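Side-chain contacts in adhesion G-protein coupled receptor G6 (Danio rerio, PDB 6V55), which is an adhesion G-protein coupled receptor linked to myelination, whose extracellular region probably senses ligands and passes the signal to its membrane-spanning part: residues I174-K179 with E185-A190; D196-S201 with H229-I234; I594-P599 with V669-F674; T560-I565 with K606-G611. All coordinates share one frame; numbering follows the deposited sequence.

From the N terminus, contact 1 comes first and closes a short beta hairpin, 174-179 with 185-190. Contact 2 follows in series: its 196-201 segment starts soon after that hairpin and meets strand 229-234 after 27 intervening residues. Both lie in the pentraxin-like domain and touch, Phe177 CZ standing 4.1 Å from Leu199 CD1. Contacts 3 and 4 sit across the chain's centre, in the part consistent with a GAIN domain; the centres of contacts 1 and 3 are about 101 Å apart. Contacts 3 and 4 cross, because their segments alternate along the chain. Contact 4 ties helix 555-568 to strand 608-614, and contact 3 ties the loop after helix 573-593 to the neighbouring strand 671-677.

Contact 1. Residues I174-K179 with E185-A190; sequences ILAFEK and ELFIGA
The antiparallel beta hairpin of strands 173-180 and 185-188, in the pentraxin-like domain, is held at its middle by Ala176 and Phe187, a hydrogen-bonded pair. Phe187 N donates a hydrogen bond to Ala176 O at 2.7 Å, and Ala176 N returns the bond to Phe187 O at 2.9 Å. That second carbonyl also receives a CA-H...O contact from Leu175. Toward the turn Glu178 and Glu185 pair in the same way through longer bonds; at the far end Gly189 N reaches Ile174 O, 2.6 Å away, just where the strand gives way to loop.

The side chains alternate between the faces. Leu175, Phe177, Leu186 and Ile188 share one: Leu175 CD1 lies 3.8 Å from Ile188 CG1, the two chains running alongside with their ends in the same direction, while Leu186 CD2 touches Phe177 CB at 4.0 Å. With Phe177 CG anti to the backbone N (chi1 -176°), the ring reaches diagonally past its partner Leu186 to Glu185, and its CD1 comes within 3.3 Å of Glu185 O. On the other face Ala176 CB meets Phe187 CB at 4.1 Å. The carboxylates there are held by hydroxyls, Glu178 OE2 by Ser256 and Glu185 OE1 by Thr180.

Strand 161-167 flanks the hairpin on one edge, where Ile174 and Leu175 both face Leu166 in a classic beta bulge, and strand 191-194 flanks the other, with Tyr192 edge-to-face against Phe187. Phe177 and Ile188 pack onto strand 209-216 of the second sheet.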
loop_
_atom_site.group_PDB
_atom_site.type_symbol
_atom_site.label_atom_id
_atom_site.label_comp_id
_atom_site.label_asym_id
_atom_site.label_seq_id
_atom_site.Cartn_x
_atom_site.Cartn_y
_atom_site.Cartn_z
ATOM N N ILE A 174 -14.916 40.493 -36.187
ATOM C CA ILE A 174 -16.300 40.915 -36.011
ATOM C C ILE A 174 -16.651 41.240 -34.565
ATOM O O ILE A 174 -17.655 41.929 -34.327
ATOM C CB ILE A 174 -17.290 39.869 -36.566
ATOM C CG1 ILE A 174 -17.125 38.514 -35.870
ATOM C CG2 ILE A 174 -17.159 39.753 -38.074
ATOM C CD1 ILE A 174 -18.161 37.476 -36.289
ATOM N N LEU A 175 -15.895 40.761 -33.589
ATOM C CA LEU A 175 -16.052 41.163 -32.201
ATOM C C LEU A 175 -14.659 41.225 -31.607
ATOM O O LEU A 175 -13.865 40.304 -31.822
ATOM C CB LEU A 175 -16.934 40.198 -31.398
ATOM C CG LEU A 175 -17.101 40.602 -29.924
ATOM C CD1 LEU A 175 -17.896 41.894 -29.817
ATOM C CD2 LEU A 175 -17.698 39.506 -29.065
ATOM N N ALA A 176 -14.352 42.307 -30.894
ATOM C CA ALA A 176 -13.062 42.470 -30.244
ATOM C C ALA A 176 -13.190 43.428 -29.068
ATOM O O ALA A 176 -13.874 44.451 -29.167
ATOM C CB ALA A 176 -12.012 42.998 -31.224
ATOM N N PHE A 177 -12.522 43.105 -27.963
ATOM C CA PHE A 177 -12.397 44.027 -26.839
ATOM C C PHE A 177 -10.949 44.470 -26.765
ATOM O O PHE A 177 -10.065 43.676 -26.440
ATOM C CB PHE A 177 -12.826 43.392 -25.525
ATOM C CG PHE A 177 -12.815 44.338 -24.357
ATOM C CD1 PHE A 177 -13.323 45.631 -24.484
ATOM C CD2 PHE A 177 -12.319 43.929 -23.126
ATOM C CE1 PHE A 177 -13.333 46.500 -23.406
ATOM C CE2 PHE A 177 -12.326 44.795 -22.037
ATOM C CZ PHE A 177 -12.833 46.081 -22.180
ATOM N N GLU A 178 -10.706 45.737 -27.060
ATOM C CA GLU A 178 -9.345 46.227 -27.143
ATOM C C GLU A 178 -9.318 47.658 -26.645
ATOM O O GLU A 178 -10.267 48.415 -26.856
ATOM C CB GLU A 178 -8.823 46.134 -28.576
ATOM C CG GLU A 178 -9.845 46.596 -29.571
ATOM C CD GLU A 178 -9.307 46.638 -30.968
ATOM O OE1 GLU A 178 -8.441 45.801 -31.294
ATOM O OE2 GLU A 178 -9.758 47.507 -31.745
ATOM N N LYS A 179 -8.231 48.019 -25.970
ATOM C CA LYS A 179 -8.018 49.391 -25.522
ATOM C C LYS A 179 -7.254 50.136 -26.620
ATOM O O LYS A 179 -6.232 49.649 -27.116
ATOM C CB LYS A 179 -7.282 49.429 -24.180
ATOM C CG LYS A 179 -8.193 49.483 -22.928
ATOM C CD LYS A 179 -9.057 48.244 -22.704
ATOM N N GLU A 185 -12.697 50.029 -25.515
ATOM C CA GLU A 185 -13.705 50.008 -26.569
ATOM C C GLU A 185 -14.064 48.566 -26.945
ATOM O O GLU A 185 -13.194 47.693 -27.053
ATOM C CB GLU A 185 -13.220 50.784 -27.822
ATOM C CG GLU A 185 -13.084 52.328 -27.655
ATOM C CD GLU A 185 -13.027 53.096 -28.968
ATOM O OE1 GLU A 185 -12.001 53.751 -29.271
ATOM O OE2 GLU A 185 -14.028 53.065 -29.689
ATOM N N LEU A 186 -15.360 48.321 -27.124
ATOM C CA LEU A 186 -15.867 47.083 -27.704
ATOM C C LEU A 186 -16.037 47.314 -29.197
ATOM O O LEU A 186 -16.808 48.186 -29.612
ATOM C CB LEU A 186 -17.205 46.684 -27.083
ATOM C CG LEU A 186 -17.231 45.567 -26.049
ATOM C CD1 LEU A 186 -18.667 45.285 -25.654
ATOM C CD2 LEU A 186 -16.531 44.306 -26.555
ATOM N N PHE A 187 -15.315 46.561 -30.001
ATOM C CA PHE A 187 -15.465 46.634 -31.443
ATOM C C PHE A 187 -16.500 45.588 -31.837
ATOM O O PHE A 187 -16.240 44.393 -31.686
ATOM C CB PHE A 187 -14.119 46.373 -32.104
ATOM C CG PHE A 187 -14.179 46.304 -33.580
ATOM C CD1 PHE A 187 -14.243 47.475 -34.329
ATOM C CD2 PHE A 187 -14.153 45.068 -34.231
ATOM C CE1 PHE A 187 -14.304 47.419 -35.714
ATOM C CE2 PHE A 187 -14.223 44.991 -35.606
ATOM C CZ PHE A 187 -14.294 46.165 -36.357
ATOM N N ILE A 188 -17.675 46.007 -32.331
ATOM C CA ILE A 188 -18.719 45.053 -32.724
ATOM C C ILE A 188 -19.047 45.221 -34.204
ATOM O O ILE A 188 -19.479 46.298 -34.635
ATOM C CB ILE A 188 -19.997 45.179 -31.880
ATOM C CG1 ILE A 188 -19.686 45.174 -30.388
ATOM C CG2 ILE A 188 -20.891 43.995 -32.163
ATOM C CD1 ILE A 188 -20.902 45.309 -29.501
ATOM N N GLY A 189 -18.905 44.131 -34.962
ATOM C CA GLY A 189 -19.131 44.126 -36.397
ATOM C C GLY A 189 -18.133 44.993 -37.141
ATOM O O GLY A 189 -17.045 44.542 -37.529
ATOM N N ALA A 190 -18.516 46.250 -37.353
ATOM C CA ALA A 190 -17.625 47.261 -37.894
ATOM C C ALA A 190 -17.657 48.541 -37.085
ATOM O O ALA A 190 -17.020 49.521 -37.487
ATOM C CB ALA A 190 -17.981 47.583 -39.354
#

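Contact 2. Residues D196-S201 with H229-I234; sequences DNFLTS and HYFSSI. Unlike the reference sequence in segment 196-201: Phe198 (reference Leu).
Phe198 meets Phe231 where a loop of the pentraxin-like domain, following strand 191-194, lies against 229-234, an outermost strand of the six-stranded sheet. Phe198 is a leucine in the reference sequence. Its CB already touches the partner ring, 3.9 Å from Phe231 CD1. Chi1 of -44° sets CG beside the backbone N and turns the ring onto the strand, so that Phe231 CB sits over the centre of one face, 3.4 Å from the Phe198 ring centroid in a CH-pi contact. CD1 and CE1 run along the other ring, CD1 being 3.6 Å from Phe231 CG.

The two rings are nearly parallel, planes 9° apart, yet offset, with centroids separated by 4.9 Å, until little of either lies over the other. With an alanine here in place of Phe231, CB would still lie over the Phe198 face, but Phe198 CB would probably lose its ring neighbour and CD1 part of its contact, and the offset pairing of the rings would go.

Beyond the face contact the ring runs on obliquely toward Ser232 and Ser233. CE2 meets Ser233 CB at the ring edge, 3.7 Å away, and at the tip CZ comes within 3.3 Å of the backbone oxygen Ser232 O.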
loop_
_atom_site.group_PDB
_atom_site.type_symbol
_atom_site.label_atom_id
_atom_site.label_comp_id
_atom_site.label_asym_id
_atom_site.label_seq_id
_atom_site.Cartn_x
_atom_site.Cartn_y
_atom_site.Cartn_z
ATOM N N ASP A 196 -15.337 53.481 -22.078
ATOM C CA ASP A 196 -14.244 54.136 -21.359
ATOM C C ASP A 196 -14.700 54.838 -20.086
ATOM O O ASP A 196 -13.929 54.890 -19.122
ATOM C CB ASP A 196 -13.488 55.125 -22.251
ATOM C CG ASP A 196 -12.046 55.336 -21.777
ATOM O OD1 ASP A 196 -11.774 56.343 -21.071
ATOM O OD2 ASP A 196 -11.197 54.454 -22.067
ATOM N N ASN A 197 -15.963 55.277 -20.030
ATOM C CA ASN A 197 -16.537 55.893 -18.836
ATOM C C ASN A 197 -16.749 54.915 -17.685
ATOM O O ASN A 197 -17.080 55.364 -16.583
ATOM C CB ASN A 197 -17.889 56.538 -19.160
ATOM C CG ASN A 197 -17.951 57.093 -20.567
ATOM O OD1 ASN A 197 -18.174 56.347 -21.533
ATOM N ND2 ASN A 197 -17.771 58.414 -20.692
ATOM N N PHE A 198 -16.633 53.598 -17.913
ATOM C CA PHE A 198 -16.861 52.622 -16.855
ATOM C C PHE A 198 -15.624 51.796 -16.520
ATOM O O PHE A 198 -15.647 51.075 -15.513
ATOM C CB PHE A 198 -18.010 51.661 -17.222
ATOM C CG PHE A 198 -19.240 52.331 -17.814
ATOM C CD1 PHE A 198 -19.798 53.483 -17.250
ATOM C CD2 PHE A 198 -19.875 51.763 -18.916
ATOM C CE1 PHE A 198 -20.916 54.069 -17.805
ATOM C CE2 PHE A 198 -21.009 52.345 -19.462
ATOM C CZ PHE A 198 -21.519 53.494 -18.906
ATOM N N LEU A 199 -14.568 51.881 -17.337
ATOM C CA LEU A 199 -13.273 51.236 -17.128
ATOM C C LEU A 199 -12.290 51.837 -18.123
ATOM O O LEU A 199 -12.685 52.214 -19.224
ATOM C CB LEU A 199 -13.312 49.715 -17.339
ATOM C CG LEU A 199 -13.350 49.021 -18.702
ATOM C CD1 LEU A 199 -11.954 48.841 -19.345
ATOM C CD2 LEU A 199 -14.073 47.711 -18.569
ATOM N N THR A 200 -11.003 51.879 -17.761
ATOM C CA THR A 200 -9.962 52.161 -18.754
ATOM C C THR A 200 -8.653 51.496 -18.341
ATOM O O THR A 200 -8.560 50.837 -17.294
ATOM C CB THR A 200 -9.715 53.655 -18.963
ATOM O OG1 THR A 200 -8.678 53.816 -19.942
ATOM C CG2 THR A 200 -9.267 54.290 -17.646
ATOM N N SER A 201 -7.610 51.716 -19.169
ATOM C CA SER A 201 -6.304 51.055 -19.106
ATOM C C SER A 201 -5.453 51.483 -17.913
ATOM O O SER A 201 -4.323 51.004 -17.794
ATOM C CB SER A 201 -5.475 51.338 -20.363
ATOM O OG SER A 201 -6.233 51.416 -21.543
ATOM N N HIS A 229 -20.344 47.296 -9.340
ATOM C CA HIS A 229 -21.341 48.217 -9.859
ATOM C C HIS A 229 -21.695 47.864 -11.299
ATOM O O HIS A 229 -20.836 47.451 -12.085
ATOM C CB HIS A 229 -20.825 49.652 -9.787
ATOM C CG HIS A 229 -20.238 50.022 -8.460
ATOM N ND1 HIS A 229 -18.969 50.549 -8.329
ATOM C CD2 HIS A 229 -20.747 49.954 -7.207
ATOM C CE1 HIS A 229 -18.722 50.791 -7.054
ATOM N NE2 HIS A 229 -19.784 50.439 -6.352
ATOM N N TYR A 230 -22.959 48.039 -11.641
ATOM C CA TYR A 230 -23.440 47.768 -12.982
ATOM C C TYR A 230 -23.634 49.079 -13.729
ATOM O O TYR A 230 -24.178 50.045 -13.189
ATOM C CB TYR A 230 -24.749 46.979 -12.928
ATOM C CG TYR A 230 -25.413 46.764 -14.270
ATOM C CD1 TYR A 230 -24.875 45.879 -15.214
ATOM C CD2 TYR A 230 -26.579 47.453 -14.598
ATOM C CE1 TYR A 230 -25.502 45.686 -16.450
ATOM C CE2 TYR A 230 -27.210 47.265 -15.814
ATOM C CZ TYR A 230 -26.672 46.389 -16.737
ATOM O OH TYR A 230 -27.330 46.240 -17.940
ATOM N N PHE A 231 -23.196 49.095 -14.978
ATOM C CA PHE A 231 -23.265 50.271 -15.819
ATOM C C PHE A 231 -23.943 49.915 -17.128
ATOM O O PHE A 231 -23.952 48.752 -17.541
ATOM C CB PHE A 231 -21.894 50.808 -16.087
ATOM C CG PHE A 231 -21.163 51.198 -14.852
ATOM C CD1 PHE A 231 -20.191 50.364 -14.312
ATOM C CD2 PHE A 231 -21.452 52.396 -14.218
ATOM C CE1 PHE A 231 -19.506 50.729 -13.155
ATOM C CE2 PHE A 231 -20.776 52.771 -13.061
ATOM C CZ PHE A 231 -19.807 51.941 -12.530
ATOM N N SER A 232 -24.509 50.931 -17.777
ATOM C CA SER A 232 -25.220 50.740 -19.026
ATOM C C SER A 232 -24.916 51.901 -19.955
ATOM O O SER A 232 -24.698 53.029 -19.512
ATOM C CB SER A 232 -26.717 50.627 -18.777
ATOM O OG SER A 232 -27.017 49.300 -18.429
ATOM N N SER A 233 -24.900 51.612 -21.249
ATOM C CA SER A 233 -24.655 52.620 -22.267
ATOM C C SER A 233 -25.307 52.107 -23.543
ATOM O O SER A 233 -25.418 50.895 -23.744
ATOM C CB SER A 233 -23.149 52.880 -22.438
ATOM O OG SER A 233 -22.829 53.217 -23.764
ATOM N N ILE A 234 -25.795 53.021 -24.373
ATOM C CA ILE A 234 -26.433 52.667 -25.637
ATOM C C ILE A 234 -25.439 52.907 -26.757
ATOM O O ILE A 234 -24.941 54.025 -26.926
ATOM C CB ILE A 234 -27.709 53.481 -25.873
ATOM C CG1 ILE A 234 -28.746 53.197 -24.781
ATOM C CG2 ILE A 234 -28.238 53.233 -27.284
ATOM C CD1 ILE A 234 -29.637 52.006 -25.019
#

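Contact 3. Residues I594-P599 with V669-F674; sequences IEFDGP and VSRINF
Arg671 grips the backbone carbonyl of Ile594 with both terminal nitrogens. The stronger bond is from NH2 to Ile594 O, 2.6 Å long with an N-H...O angle of 160°; the donor approaches almost in line with the carbonyl, and the oxygen lies in the guanidinium plane. NH1 adds a weak, more bent bond to the same oxygen at 3.1 Å. Two donors on one acceptor fix the rotation of the guanidinium, and the arginine thereby holds the chain just past helix 573-593.

Phe596 then covers one face of the held group. Its CE1 stands over the centre of the guanidinium, 3.7 Å from Arg671 CZ, and the planes are 69° apart, so the ring presents its edge, not its face, to the cation. A chi1 of 69° puts Phe596 CG between its own backbone N and carbonyl carbon, bringing the ring back toward the arginine. Ile594 adds its CG2 methyl, 3.9 Å from Arg671 NH1. A leucine in place of Arg671 would probably leave the Ile594 carbonyl without both of these donors and the edge of Phe596 without its flat partner, setting the 594-599 loop freer to move.

The contact lies in the part consistent with a GAIN domain, where the helices give way to beta strands. The loop links helix 573-593 to strand 600-603, while Arg671 belongs to strand 671-677. Strand 608-614 runs between those two strands in the sheet, and its Val612 packs against both Ile594 and Phe596; Leu601 of strand 600-603 touches both as well.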
loop_
_atom_site.group_PDB
_atom_site.type_symbol
_atom_site.label_atom_id
_atom_site.label_comp_id
_atom_site.label_asym_id
_atom_site.label_seq_id
_atom_site.Cartn_x
_atom_site.Cartn_y
_atom_site.Cartn_z
ATOM N N ILE A 594 -8.560 -38.054 20.124
ATOM C CA ILE A 594 -9.578 -37.228 19.489
ATOM C C ILE A 594 -10.959 -37.741 19.887
ATOM O O ILE A 594 -11.190 -38.956 19.966
ATOM C CB ILE A 594 -9.375 -37.171 17.962
ATOM C CG1 ILE A 594 -10.441 -36.333 17.318
ATOM C CG2 ILE A 594 -9.405 -38.525 17.284
ATOM C CD1 ILE A 594 -9.967 -35.780 16.112
ATOM N N GLU A 595 -11.829 -36.818 20.297
ATOM C CA GLU A 595 -13.215 -37.127 20.605
ATOM C C GLU A 595 -14.061 -36.818 19.376
ATOM O O GLU A 595 -13.938 -35.735 18.798
ATOM C CB GLU A 595 -13.685 -36.321 21.818
ATOM C CG GLU A 595 -13.002 -36.691 23.141
ATOM C CD GLU A 595 -12.620 -35.466 23.981
ATOM O OE1 GLU A 595 -11.462 -35.410 24.468
ATOM O OE2 GLU A 595 -13.467 -34.553 24.141
ATOM N N PHE A 596 -14.895 -37.770 18.961
ATOM C CA PHE A 596 -15.776 -37.559 17.815
ATOM C C PHE A 596 -17.119 -38.233 18.077
ATOM O O PHE A 596 -17.250 -39.052 18.992
ATOM C CB PHE A 596 -15.134 -38.050 16.504
ATOM C CG PHE A 596 -14.972 -39.543 16.398
ATOM C CD1 PHE A 596 -13.916 -40.204 17.047
ATOM C CD2 PHE A 596 -15.833 -40.285 15.590
ATOM C CE1 PHE A 596 -13.753 -41.582 16.935
ATOM C CE2 PHE A 596 -15.679 -41.672 15.460
ATOM C CZ PHE A 596 -14.635 -42.319 16.129
ATOM N N ASP A 597 -18.128 -37.872 17.275
ATOM C CA ASP A 597 -19.512 -38.247 17.572
ATOM C C ASP A 597 -20.122 -39.248 16.614
ATOM O O ASP A 597 -20.838 -40.154 17.058
ATOM C CB ASP A 597 -20.411 -37.013 17.632
ATOM C CG ASP A 597 -20.293 -36.306 18.963
ATOM O OD1 ASP A 597 -20.807 -36.844 19.974
ATOM O OD2 ASP A 597 -19.649 -35.236 19.012
ATOM N N GLY A 598 -19.863 -39.143 15.319
ATOM C CA GLY A 598 -20.462 -40.075 14.390
ATOM C C GLY A 598 -19.818 -41.447 14.357
ATOM O O GLY A 598 -19.057 -41.842 15.251
ATOM N N PRO A 599 -20.111 -42.209 13.305
ATOM C CA PRO A 599 -19.420 -43.493 13.131
ATOM C C PRO A 599 -17.974 -43.349 12.679
ATOM O O PRO A 599 -17.191 -44.290 12.889
ATOM C CB PRO A 599 -20.267 -44.204 12.080
ATOM C CG PRO A 599 -20.885 -43.118 11.294
ATOM C CD PRO A 599 -21.077 -41.945 12.228
ATOM N N VAL A 669 -9.893 -51.810 22.938
ATOM C CA VAL A 669 -9.989 -51.650 21.493
ATOM C C VAL A 669 -11.352 -51.039 21.181
ATOM O O VAL A 669 -12.395 -51.699 21.288
ATOM C CB VAL A 669 -9.775 -52.981 20.760
ATOM C CG1 VAL A 669 -9.986 -52.810 19.265
ATOM C CG2 VAL A 669 -8.373 -53.503 21.028
ATOM N N SER A 670 -11.334 -49.766 20.810
ATOM C CA SER A 670 -12.531 -49.006 20.494
ATOM C C SER A 670 -12.602 -48.577 19.044
ATOM O O SER A 670 -13.707 -48.386 18.523
ATOM C CB SER A 670 -12.601 -47.716 21.339
ATOM O OG SER A 670 -12.520 -47.949 22.733
ATOM N N ARG A 671 -11.454 -48.372 18.398
ATOM C CA ARG A 671 -11.388 -47.568 17.194
ATOM C C ARG A 671 -10.484 -48.237 16.185
ATOM O O ARG A 671 -9.683 -49.091 16.527
ATOM C CB ARG A 671 -10.837 -46.166 17.459
ATOM C CG ARG A 671 -11.745 -45.252 18.213
ATOM C CD ARG A 671 -10.984 -44.579 19.313
ATOM N NE ARG A 671 -11.758 -43.489 19.907
ATOM C CZ ARG A 671 -11.451 -42.194 19.822
ATOM N NH1 ARG A 671 -10.365 -41.792 19.171
ATOM N NH2 ARG A 671 -12.231 -41.298 20.404
ATOM N N ILE A 672 -10.616 -47.819 14.928
ATOM C CA ILE A 672 -9.588 -48.009 13.911
ATOM C C ILE A 672 -9.048 -46.635 13.567
ATOM O O ILE A 672 -9.824 -45.694 13.396
ATOM C CB ILE A 672 -10.129 -48.697 12.647
ATOM C CG1 ILE A 672 -11.054 -49.842 13.038
ATOM C CG2 ILE A 672 -8.967 -49.183 11.769
ATOM C CD1 ILE A 672 -11.457 -50.762 11.912
ATOM N N ASN A 673 -7.732 -46.517 13.492
ATOM C CA ASN A 673 -7.050 -45.286 13.128
ATOM C C ASN A 673 -6.449 -45.434 11.740
ATOM O O ASN A 673 -5.996 -46.512 11.361
ATOM C CB ASN A 673 -5.940 -44.980 14.134
ATOM C CG ASN A 673 -6.453 -44.929 15.566
ATOM O OD1 ASN A 673 -7.543 -44.436 15.812
ATOM N ND2 ASN A 673 -5.677 -45.458 16.511
ATOM N N PHE A 674 -6.413 -44.349 10.985
ATOM C CA PHE A 674 -5.833 -44.425 9.650
ATOM C C PHE A 674 -5.200 -43.077 9.358
ATOM O O PHE A 674 -5.837 -42.047 9.572
ATOM C CB PHE A 674 -6.919 -44.777 8.623
ATOM C CG PHE A 674 -6.410 -45.068 7.234
ATOM C CD1 PHE A 674 -6.232 -44.036 6.305
ATOM C CD2 PHE A 674 -6.197 -46.372 6.820
ATOM C CE1 PHE A 674 -5.789 -44.288 5.019
ATOM C CE2 PHE A 674 -5.756 -46.640 5.515
ATOM C CZ PHE A 674 -5.565 -45.587 4.615
#

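Contact 4. Residues T560-I565 with K606-G611; sequences TVVTII and KNLVVG
No ring or other flat side chain takes part where Val562 meets Leu608 and Val610, so there is nothing to stack: the contact is aliphatic branch against aliphatic branch. The flat groups that are met are peptide carbonyls, one from each segment. Leu608 O lies 3.9 Å from Val562 CG1, and in return Val562 O lies 4.0 Å from Leu608 CD2.

Val562 sits on the side of helix 555-568 that faces the strand and uses both methyls. CG1 lies 3.9 Å from Leu608 CD2, the leucine chain set roughly perpendicular to that of the valine, and CG2 meets Val610 CG2 at 4.0 Å, these two chains passing with their ends in opposite directions. Leu608 CG is anti to the backbone N (chi1 179°), which carries CD2 up to the helix; there it also reaches Ile565 CB, more loosely, at 4.4 Å. Leu608 and Val610 point to the helix while Val609 between them points away, the ordinary alternation of a strand.

The axes of 560-565 and 608-611 run at 145° to each other and are 8.8 Å apart at closest. Helix 573-593 adds Leu590 against Val562, Val587 against Ile565 and Val591 against Val610, making a layer of helices on sheet consistent with the junction of the two GAIN subdomains.

With no hydrogen bond between 560-565 and 606-611 and every touching residue buried, this contact rests on excluded water and the fit of branched side chains, not on directional bonds.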
loop_
_atom_site.group_PDB
_atom_site.type_symbol
_atom_site.label_atom_id
_atom_site.label_comp_id
_atom_site.label_asym_id
_atom_site.label_seq_id
_atom_site.Cartn_x
_atom_site.Cartn_y
_atom_site.Cartn_z
ATOM N N THR A 560 -6.702 -27.873 13.065
ATOM C CA THR A 560 -5.614 -26.908 13.065
ATOM C C THR A 560 -4.271 -27.596 13.258
ATOM O O THR A 560 -3.278 -27.223 12.611
ATOM C CB THR A 560 -5.850 -25.859 14.145
ATOM O OG1 THR A 560 -7.245 -25.542 14.195
ATOM C CG2 THR A 560 -5.115 -24.626 13.813
ATOM N N VAL A 561 -4.235 -28.630 14.104
ATOM C CA VAL A 561 -2.974 -29.296 14.403
ATOM C C VAL A 561 -2.500 -30.110 13.201
ATOM O O VAL A 561 -1.300 -30.121 12.908
ATOM C CB VAL A 561 -3.137 -30.120 15.705
ATOM C CG1 VAL A 561 -1.969 -31.061 15.985
ATOM C CG2 VAL A 561 -3.305 -29.183 16.867
ATOM N N VAL A 562 -3.432 -30.644 12.394
ATOM C CA VAL A 562 -3.048 -31.450 11.230
ATOM C C VAL A 562 -2.487 -30.552 10.128
ATOM O O VAL A 562 -1.612 -30.970 9.344
ATOM C CB VAL A 562 -4.249 -32.354 10.824
ATOM C CG1 VAL A 562 -4.304 -32.747 9.353
ATOM C CG2 VAL A 562 -4.194 -33.634 11.648
ATOM N N THR A 563 -2.848 -29.266 10.157
ATOM C CA THR A 563 -2.292 -28.429 9.124
ATOM C C THR A 563 -1.046 -27.688 9.563
ATOM O O THR A 563 -0.365 -27.128 8.696
ATOM C CB THR A 563 -3.356 -27.473 8.609
ATOM O OG1 THR A 563 -3.729 -26.549 9.636
ATOM C CG2 THR A 563 -4.580 -28.269 8.211
ATOM N N ILE A 564 -0.741 -27.640 10.866
ATOM C CA ILE A 564 0.629 -27.324 11.266
ATOM C C ILE A 564 1.568 -28.375 10.703
ATOM O O ILE A 564 2.506 -28.041 9.975
ATOM C CB ILE A 564 0.752 -27.197 12.794
ATOM C CG1 ILE A 564 -0.174 -26.074 13.230
ATOM C CG2 ILE A 564 2.154 -26.844 13.164
ATOM C CD1 ILE A 564 -0.485 -25.983 14.714
ATOM N N ILE A 565 1.217 -29.653 10.882
ATOM C CA ILE A 565 2.071 -30.770 10.460
ATOM C C ILE A 565 2.098 -30.920 8.933
ATOM O O ILE A 565 3.142 -31.253 8.356
ATOM C CB ILE A 565 1.608 -32.062 11.170
ATOM C CG1 ILE A 565 1.467 -31.823 12.685
ATOM C CG2 ILE A 565 2.578 -33.198 10.931
ATOM C CD1 ILE A 565 2.773 -31.583 13.446
ATOM N N LYS A 606 -3.526 -30.711 2.898
ATOM C CA LYS A 606 -2.910 -30.871 1.582
ATOM C C LYS A 606 -2.012 -32.108 1.521
ATOM O O LYS A 606 -2.141 -32.907 0.588
ATOM C CB LYS A 606 -2.150 -29.599 1.199
ATOM C CG LYS A 606 -1.714 -29.532 -0.283
ATOM C CD LYS A 606 -0.336 -28.830 -0.430
ATOM C CE LYS A 606 0.423 -29.221 -1.714
ATOM N NZ LYS A 606 1.424 -30.322 -1.506
ATOM N N ASN A 607 -1.163 -32.338 2.531
ATOM C CA ASN A 607 -0.261 -33.492 2.505
ATOM C C ASN A 607 -0.543 -34.553 3.573
ATOM O O ASN A 607 0.281 -35.464 3.749
ATOM C CB ASN A 607 1.192 -33.047 2.659
ATOM C CG ASN A 607 1.592 -32.017 1.651
ATOM O OD1 ASN A 607 1.612 -32.282 0.445
ATOM N ND2 ASN A 607 1.944 -30.827 2.137
ATOM N N LEU A 608 -1.665 -34.465 4.293
ATOM C CA LEU A 608 -1.918 -35.325 5.443
ATOM C C LEU A 608 -3.414 -35.453 5.671
ATOM O O LEU A 608 -4.095 -34.448 5.895
ATOM C CB LEU A 608 -1.274 -34.765 6.710
ATOM C CG LEU A 608 -1.516 -35.613 7.961
ATOM C CD1 LEU A 608 -0.824 -36.947 7.858
ATOM C CD2 LEU A 608 -1.104 -34.898 9.226
ATOM N N VAL A 609 -3.919 -36.681 5.648
ATOM C CA VAL A 609 -5.289 -36.950 6.063
ATOM C C VAL A 609 -5.251 -38.007 7.157
ATOM O O VAL A 609 -4.497 -38.985 7.053
ATOM C CB VAL A 609 -6.178 -37.359 4.871
ATOM C CG1 VAL A 609 -5.562 -38.472 4.023
ATOM C CG2 VAL A 609 -7.552 -37.707 5.324
ATOM N N VAL A 610 -5.951 -37.745 8.270
ATOM C CA VAL A 610 -6.033 -38.719 9.356
ATOM C C VAL A 610 -7.504 -38.999 9.608
ATOM O O VAL A 610 -8.374 -38.150 9.381
ATOM C CB VAL A 610 -5.309 -38.297 10.671
ATOM C CG1 VAL A 610 -3.840 -37.913 10.412
ATOM C CG2 VAL A 610 -6.035 -37.197 11.446
ATOM N N GLY A 611 -7.785 -40.221 10.021
ATOM C CA GLY A 611 -9.164 -40.642 10.196
ATOM C C GLY A 611 -9.283 -41.597 11.355
ATOM O O GLY A 611 -8.363 -42.366 11.651
#